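Local coordinates for reticulocyte binding protein (Streptococcus agalactiae COH1, PDB 3FAW) that is probably a cell-wall-attached, secreted pullulanase that hydrolyses alpha-1,6 linkages in branched alpha-glucans such as pullulan and glycogen, at residues E486-F491 / A502-M507; D633-V638 / V653-Y658. One frame throughout, in Å; residues are numbered along the deposited sequence.

Interaction 1 of 2, residues E486-F491 / A502-M507. With CA (calcium ion), chain E.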
loop_
_atom_site.group_PDB
_atom_site.type_symbol
_atom_site.label_atom_id
_atom_site.label_comp_id
_atom_site.label_asym_id
_atom_site.label_seq_id
_atom_site.Cartn_x
_atom_site.Cartn_y
_atom_site.Cartn_z
ATOM N N GLU A 486 2.639 -4.890 -2.573
ATOM C CA GLU A 486 3.227 -5.993 -1.829
ATOM C C GLU A 486 2.626 -7.306 -2.311
ATOM O O GLU A 486 1.480 -7.618 -1.994
ATOM C CB GLU A 486 2.956 -5.847 -0.338
ATOM C CG GLU A 486 3.650 -4.679 0.321
ATOM C CD GLU A 486 3.307 -4.585 1.789
ATOM O OE1 GLU A 486 2.095 -4.611 2.125
ATOM O OE2 GLU A 486 4.249 -4.492 2.606
ATOM N N GLY A 487 3.407 -8.072 -3.067
ATOM C CA GLY A 487 2.964 -9.360 -3.580
ATOM C C GLY A 487 3.338 -10.538 -2.699
ATOM O O GLY A 487 3.715 -11.593 -3.209
ATOM N N TRP A 488 3.229 -10.375 -1.381
ATOM C CA TRP A 488 3.543 -11.468 -0.460
ATOM C C TRP A 488 2.490 -12.563 -0.622
ATOM O O TRP A 488 1.331 -12.277 -0.906
ATOM C CB TRP A 488 3.599 -11.005 1.006
ATOM C CG TRP A 488 4.337 -9.713 1.263
ATOM C CD1 TRP A 488 3.933 -8.699 2.083
ATOM C CD2 TRP A 488 5.589 -9.290 0.695
ATOM N NE1 TRP A 488 4.849 -7.682 2.072
ATOM C CE2 TRP A 488 5.875 -8.013 1.229
ATOM C CE3 TRP A 488 6.496 -9.865 -0.204
ATOM C CZ2 TRP A 488 7.032 -7.300 0.895
ATOM C CZ3 TRP A 488 7.645 -9.153 -0.540
ATOM C CH2 TRP A 488 7.899 -7.883 0.008
ATOM N N ARG A 489 2.903 -13.815 -0.454
ATOM C CA ARG A 489 1.989 -14.955 -0.579
ATOM C C ARG A 489 1.136 -15.102 0.676
ATOM O O ARG A 489 1.445 -15.895 1.571
ATOM C CB ARG A 489 2.774 -16.236 -0.860
ATOM C CG ARG A 489 3.526 -16.189 -2.172
ATOM C CD ARG A 489 4.465 -17.366 -2.342
ATOM N NE ARG A 489 5.281 -17.200 -3.543
ATOM C CZ ARG A 489 6.420 -16.512 -3.610
ATOM N NH1 ARG A 489 6.938 -15.916 -2.538
ATOM N NH2 ARG A 489 7.062 -16.428 -4.766
ATOM N N THR A 490 0.056 -14.330 0.726
ATOM C CA THR A 490 -0.792 -14.231 1.918
ATOM C C THR A 490 -2.267 -14.616 1.683
ATOM O O THR A 490 -3.072 -14.548 2.610
ATOM C CB THR A 490 -0.750 -12.789 2.471
ATOM O OG1 THR A 490 -1.209 -11.880 1.466
ATOM C CG2 THR A 490 0.669 -12.400 2.871
ATOM N N PHE A 491 -2.621 -15.030 0.466
ATOM C CA PHE A 491 -4.037 -15.180 0.085
ATOM C C PHE A 491 -4.830 -16.105 1.016
ATOM O O PHE A 491 -4.369 -17.191 1.374
ATOM C CB PHE A 491 -4.169 -15.687 -1.356
ATOM C CG PHE A 491 -5.593 -15.729 -1.857
ATOM C CD1 PHE A 491 -6.210 -14.577 -2.325
ATOM C CD2 PHE A 491 -6.314 -16.919 -1.854
ATOM C CE1 PHE A 491 -7.525 -14.606 -2.784
ATOM C CE2 PHE A 491 -7.627 -16.960 -2.311
ATOM C CZ PHE A 491 -8.232 -15.799 -2.781
ATOM N N ALA A 502 -3.115 -12.119 -6.560
ATOM C CA ALA A 502 -2.299 -11.049 -7.127
ATOM C C ALA A 502 -1.001 -10.872 -6.325
ATOM O O ALA A 502 -0.787 -9.850 -5.666
ATOM C CB ALA A 502 -3.097 -9.751 -7.143
ATOM N N ASP A 503 -0.141 -11.883 -6.391
ATOM C CA ASP A 503 1.091 -11.913 -5.605
ATOM C C ASP A 503 2.303 -12.072 -6.532
ATOM O O ASP A 503 2.200 -11.815 -7.731
ATOM C CB ASP A 503 0.997 -13.016 -4.534
ATOM C CG ASP A 503 0.916 -14.421 -5.119
ATOM O OD1 ASP A 503 1.266 -14.622 -6.302
ATOM O OD2 ASP A 503 0.506 -15.336 -4.373
ATOM N N GLN A 504 3.442 -12.484 -5.983
ATOM C CA GLN A 504 4.694 -12.582 -6.750
ATOM C C GLN A 504 4.672 -13.631 -7.863
ATOM O O GLN A 504 5.355 -13.473 -8.877
ATOM C CB GLN A 504 5.878 -12.844 -5.803
ATOM C CG GLN A 504 6.432 -11.585 -5.138
ATOM C CD GLN A 504 7.499 -11.881 -4.095
ATOM O OE1 GLN A 504 7.581 -12.988 -3.560
ATOM N NE2 GLN A 504 8.322 -10.880 -3.797
ATOM N N ASP A 505 3.885 -14.690 -7.682
ATOM C CA ASP A 505 3.742 -15.739 -8.706
ATOM C C ASP A 505 2.850 -15.327 -9.879
ATOM O O ASP A 505 2.845 -15.983 -10.916
ATOM C CB ASP A 505 3.215 -17.026 -8.072
ATOM C CG ASP A 505 4.168 -17.591 -7.040
ATOM O OD1 ASP A 505 5.397 -17.485 -7.251
ATOM O OD2 ASP A 505 3.694 -18.133 -6.022
ATOM N N TRP A 506 2.102 -14.241 -9.702
ATOM C CA TRP A 506 1.297 -13.632 -10.766
ATOM C C TRP A 506 2.157 -12.923 -11.820
ATOM O O TRP A 506 1.710 -12.708 -12.949
ATOM C CB TRP A 506 0.310 -12.644 -10.128
ATOM C CG TRP A 506 -0.588 -11.890 -11.061
ATOM C CD1 TRP A 506 -1.182 -12.351 -12.204
ATOM C CD2 TRP A 506 -1.040 -10.542 -10.894
ATOM N NE1 TRP A 506 -1.947 -11.362 -12.772
ATOM C CE2 TRP A 506 -1.883 -10.244 -11.983
ATOM C CE3 TRP A 506 -0.798 -9.551 -9.936
ATOM C CZ2 TRP A 506 -2.485 -8.996 -12.140
ATOM C CZ3 TRP A 506 -1.401 -8.316 -10.092
ATOM C CH2 TRP A 506 -2.233 -8.049 -11.186
ATOM N N MET A 507 3.391 -12.576 -11.458
ATOM C CA MET A 507 4.264 -11.793 -12.338
ATOM C C MET A 507 4.622 -12.514 -13.643
ATOM O O MET A 507 4.826 -11.864 -14.661
ATOM C CB MET A 507 5.543 -11.364 -11.601
ATOM C CG MET A 507 5.328 -10.378 -10.448
ATOM S SD MET A 507 4.503 -8.828 -10.890
ATOM C CE MET A 507 2.795 -9.320 -10.648
HETATM CA CA CA E . 5.453 -10.376 -16.179
HETATM O O HOH W 1 -1.145 -14.677 -2.075
HETATM O O HOH W 2 4.199 -11.724 -17.730
#
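Gly487 and Asp503 bring the two loop segments together, their CA atoms 3.8 Å apart. In this buried, tightly packed part Gln504 N donates to Gly487 O (2.9 Å), reaching a lone pair in the carbonyl plane although the bond is bent (133° at hydrogen). The same carbonyl oxygen is crowded by Asp503 CB (3.3 Å) and Gln504 CG (3.3 Å). Asp503 CG stands between its own backbone N and carbonyl carbon (chi1 65°), where OD1 accepts from Asp505 N to close an Asx turn; OD2 takes a hydrogen from a water that in turn accepts from Phe491 N. The Gln504 amide, nearly perpendicular to the Trp488 ring, brings NE2 to 3.7 Å from CZ3; its hydrogen-bond acceptors are Asp518 OD1 and Phe516 O.

The solvent side is looser and charged. Arg489 reaches out extended from CG to NE and grips Asp505 side-on, NE to OD2 (3.1 Å) and NH2 to OD1 (3.2 Å). Both oxygens lie near the guanidinium plane, yet are met from above the carboxylate, with Gln504 CB over one guanidinium face.

This cross-link ties together the loop between barrel strands 482-485 and 513-516, in which Met507 O binds calcium. Strand 513-516 packs against Trp488 and Gln504, while helix 464-477 supports Ala502 and Trp506.

Interaction 2 of 2, residues D633-V638 / V653-Y658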
loop_
_atom_site.group_PDB
_atom_site.type_symbol
_atom_site.label_atom_id
_atom_site.label_comp_id
_atom_site.label_asym_id
_atom_site.label_seq_id
_atom_site.Cartn_x
_atom_site.Cartn_y
_atom_site.Cartn_z
ATOM N N ASP A 633 14.046 6.874 29.849
ATOM C CA ASP A 633 13.742 5.584 30.477
ATOM C C ASP A 633 14.451 4.422 29.778
ATOM O O ASP A 633 14.585 3.341 30.350
ATOM C CB ASP A 633 12.229 5.338 30.506
ATOM C CG ASP A 633 11.476 6.384 31.328
ATOM O OD1 ASP A 633 12.041 6.895 32.319
ATOM O OD2 ASP A 633 10.316 6.693 30.982
ATOM N N TYR A 634 14.894 4.647 28.543
ATOM C CA TYR A 634 15.650 3.649 27.788
ATOM C C TYR A 634 17.031 4.183 27.391
ATOM O O TYR A 634 17.487 3.998 26.261
ATOM C CB TYR A 634 14.843 3.204 26.570
ATOM C CG TYR A 634 13.468 2.692 26.946
ATOM C CD1 TYR A 634 13.300 1.410 27.459
ATOM C CD2 TYR A 634 12.340 3.498 26.811
ATOM C CE1 TYR A 634 12.046 0.937 27.813
ATOM C CE2 TYR A 634 11.080 3.037 27.164
ATOM C CZ TYR A 634 10.939 1.755 27.665
ATOM O OH TYR A 634 9.691 1.291 28.018
ATOM N N MET A 635 17.685 4.848 28.343
ATOM C CA MET A 635 19.075 5.292 28.195
ATOM C C MET A 635 20.001 4.083 28.046
ATOM O O MET A 635 20.987 4.136 27.317
ATOM C CB MET A 635 19.491 6.140 29.407
ATOM C CG MET A 635 20.948 6.622 29.422
ATOM S SD MET A 635 21.342 7.880 28.191
ATOM C CE MET A 635 20.368 9.264 28.787
ATOM N N THR A 636 19.675 3.000 28.744
ATOM C CA THR A 636 20.448 1.765 28.675
ATOM C C THR A 636 19.514 0.561 28.601
ATOM O O THR A 636 18.316 0.674 28.876
ATOM C CB THR A 636 21.391 1.614 29.893
ATOM O OG1 THR A 636 20.624 1.594 31.104
ATOM C CG2 THR A 636 22.392 2.766 29.949
ATOM N N LYS A 637 20.076 -0.584 28.222
ATOM C CA LYS A 637 19.319 -1.824 28.056
ATOM C C LYS A 637 18.466 -2.126 29.286
ATOM O O LYS A 637 18.965 -2.106 30.406
ATOM C CB LYS A 637 20.278 -2.992 27.793
ATOM C CG LYS A 637 19.597 -4.330 27.500
ATOM C CD LYS A 637 20.587 -5.480 27.598
ATOM C CE LYS A 637 19.941 -6.812 27.243
ATOM N NZ LYS A 637 18.772 -7.130 28.116
ATOM N N VAL A 638 17.182 -2.400 29.064
ATOM C CA VAL A 638 16.257 -2.752 30.145
ATOM C C VAL A 638 15.931 -4.244 30.113
ATOM O O VAL A 638 16.378 -4.969 29.221
ATOM C CB VAL A 638 14.948 -1.925 30.078
ATOM C CG1 VAL A 638 15.259 -0.435 30.149
ATOM C CG2 VAL A 638 14.153 -2.262 28.822
ATOM N N VAL A 653 25.715 -0.194 21.340
ATOM C CA VAL A 653 25.362 1.177 21.711
ATOM C C VAL A 653 25.338 1.348 23.232
ATOM O O VAL A 653 24.742 0.539 23.947
ATOM C CB VAL A 653 23.998 1.594 21.112
ATOM C CG1 VAL A 653 23.587 2.973 21.619
ATOM C CG2 VAL A 653 24.061 1.578 19.590
ATOM N N LYS A 654 25.986 2.411 23.710
ATOM C CA LYS A 654 26.105 2.680 25.144
ATOM C C LYS A 654 24.904 3.466 25.673
ATOM O O LYS A 654 24.272 3.064 26.653
ATOM C CB LYS A 654 27.392 3.459 25.432
ATOM C CG LYS A 654 28.665 2.739 25.013
ATOM C CD LYS A 654 29.904 3.489 25.486
ATOM C CE LYS A 654 31.182 2.769 25.091
ATOM N NZ LYS A 654 31.408 2.801 23.623
ATOM N N GLU A 655 24.609 4.593 25.025
ATOM C CA GLU A 655 23.472 5.435 25.397
ATOM C C GLU A 655 22.366 5.381 24.327
ATOM O O GLU A 655 22.626 5.600 23.142
ATOM C CB GLU A 655 23.941 6.873 25.656
ATOM C CG GLU A 655 24.827 6.995 26.907
ATOM C CD GLU A 655 25.278 8.416 27.222
ATOM O OE1 GLU A 655 24.862 9.364 26.521
ATOM O OE2 GLU A 655 26.057 8.583 28.186
ATOM N N TYR A 656 21.144 5.075 24.770
ATOM C CA TYR A 656 19.965 4.908 23.901
ATOM C C TYR A 656 20.150 3.794 22.862
ATOM O O TYR A 656 20.285 4.076 21.671
ATOM C CB TYR A 656 19.604 6.220 23.196
ATOM C CG TYR A 656 19.356 7.396 24.114
ATOM C CD1 TYR A 656 18.312 7.381 25.035
ATOM C CD2 TYR A 656 20.153 8.535 24.042
ATOM C CE1 TYR A 656 18.076 8.468 25.865
ATOM C CE2 TYR A 656 19.926 9.625 24.869
ATOM C CZ TYR A 656 18.888 9.588 25.777
ATOM O OH TYR A 656 18.660 10.668 26.598
ATOM N N PRO A 657 20.147 2.522 23.308
ATOM C CA PRO A 657 20.452 1.392 22.426
ATOM C C PRO A 657 19.281 0.839 21.600
ATOM O O PRO A 657 19.506 -0.004 20.726
ATOM C CB PRO A 657 20.940 0.329 23.409
ATOM C CG PRO A 657 20.148 0.584 24.643
ATOM C CD PRO A 657 19.869 2.070 24.685
ATOM N N TYR A 658 18.058 1.299 21.868
ATOM C CA TYR A 658 16.861 0.775 21.196
ATOM C C TYR A 658 16.471 1.601 19.966
ATOM O O TYR A 658 16.450 2.828 20.011
ATOM C CB TYR A 658 15.685 0.695 22.174
ATOM C CG TYR A 658 15.881 -0.321 23.283
ATOM C CD1 TYR A 658 15.655 -1.676 23.059
ATOM C CD2 TYR A 658 16.289 0.074 24.555
ATOM C CE1 TYR A 658 15.828 -2.616 24.079
ATOM C CE2 TYR A 658 16.468 -0.853 25.579
ATOM C CZ TYR A 658 16.234 -2.196 25.334
ATOM O OH TYR A 658 16.412 -3.121 26.341
HETATM O O HOH W 3 16.897 3.614 23.530
#
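Met635 and Tyr656 mark the closest approach of two irregular backbone segments, where Tyr656 N donates to Met635 O (2.7 Å) from above the carbonyl plane and Glu655 CA and Tyr656 CA make CA-H...O contacts with Met635 O and Tyr634 O. Tyr634 O also takes a hydrogen from a water that accepts from Tyr658 N, so a second polar link runs between the backbones beside the direct bond.

At the outer side Met635 turns toward Tyr656. Its CG is trans to the backbone N (chi1 177°), and bends at chi2 and chi3 curl the thioether over the Tyr656 ring: SD sits 4.0 Å from the centroid, only 16° off the ring normal, a Met-aromatic contact over the face. Met635 CE goes on to the phenol end, 3.1 Å from Tyr656 OH. Glu655 runs alongside this side chain, its CB and CG both lying against the sulfur from one side.

At the inner side Tyr658 extends across 633-638. Its hydroxyl accepts from Val638 N (2.9 Å, 155° at hydrogen), a donor lying near the ring plane at its edge, while Val638 CG2 and Lys637 CG gather round the same oxygen. Nearer the backbone end of the Tyr658 ring, CD2 touches Tyr634 CB (4.0 Å). Between the two tyrosine-centred patches Pro657 wedges in, CD against the carbonyl oxygens of Tyr634 and Met635 and CG near Lys637 N.

The pair forms a surface contact within the long excursion that follows barrel strand 614-618: strand 647-649 backs Lys637, Pro657 and Tyr658, Leu629 and Pro644 touch Tyr634, and Tyr658 opens strand 658-660.

In the fold
Interactions 1 and 2 both pin down long excursions that follow strands of the eight-stranded parallel barrel, the alpha-amylase-type catalytic domain: 486-491 with 502-507 follows the fifth strand, 482-485, and 633-638 with 653-658 comes after the eighth, 614-618. Their centres are 39 Å apart and their nearest atoms about 22 Å, so they do not touch. Interaction 1 lies closer to the centre of the chain, 13 Å against 33 Å, and starts directly at a strand's C-terminal end, the side on which such barrels carry their active site. It also holds one ligand of a calcium site completed by Thr510, Asp511, Asp561, Asp565 and water.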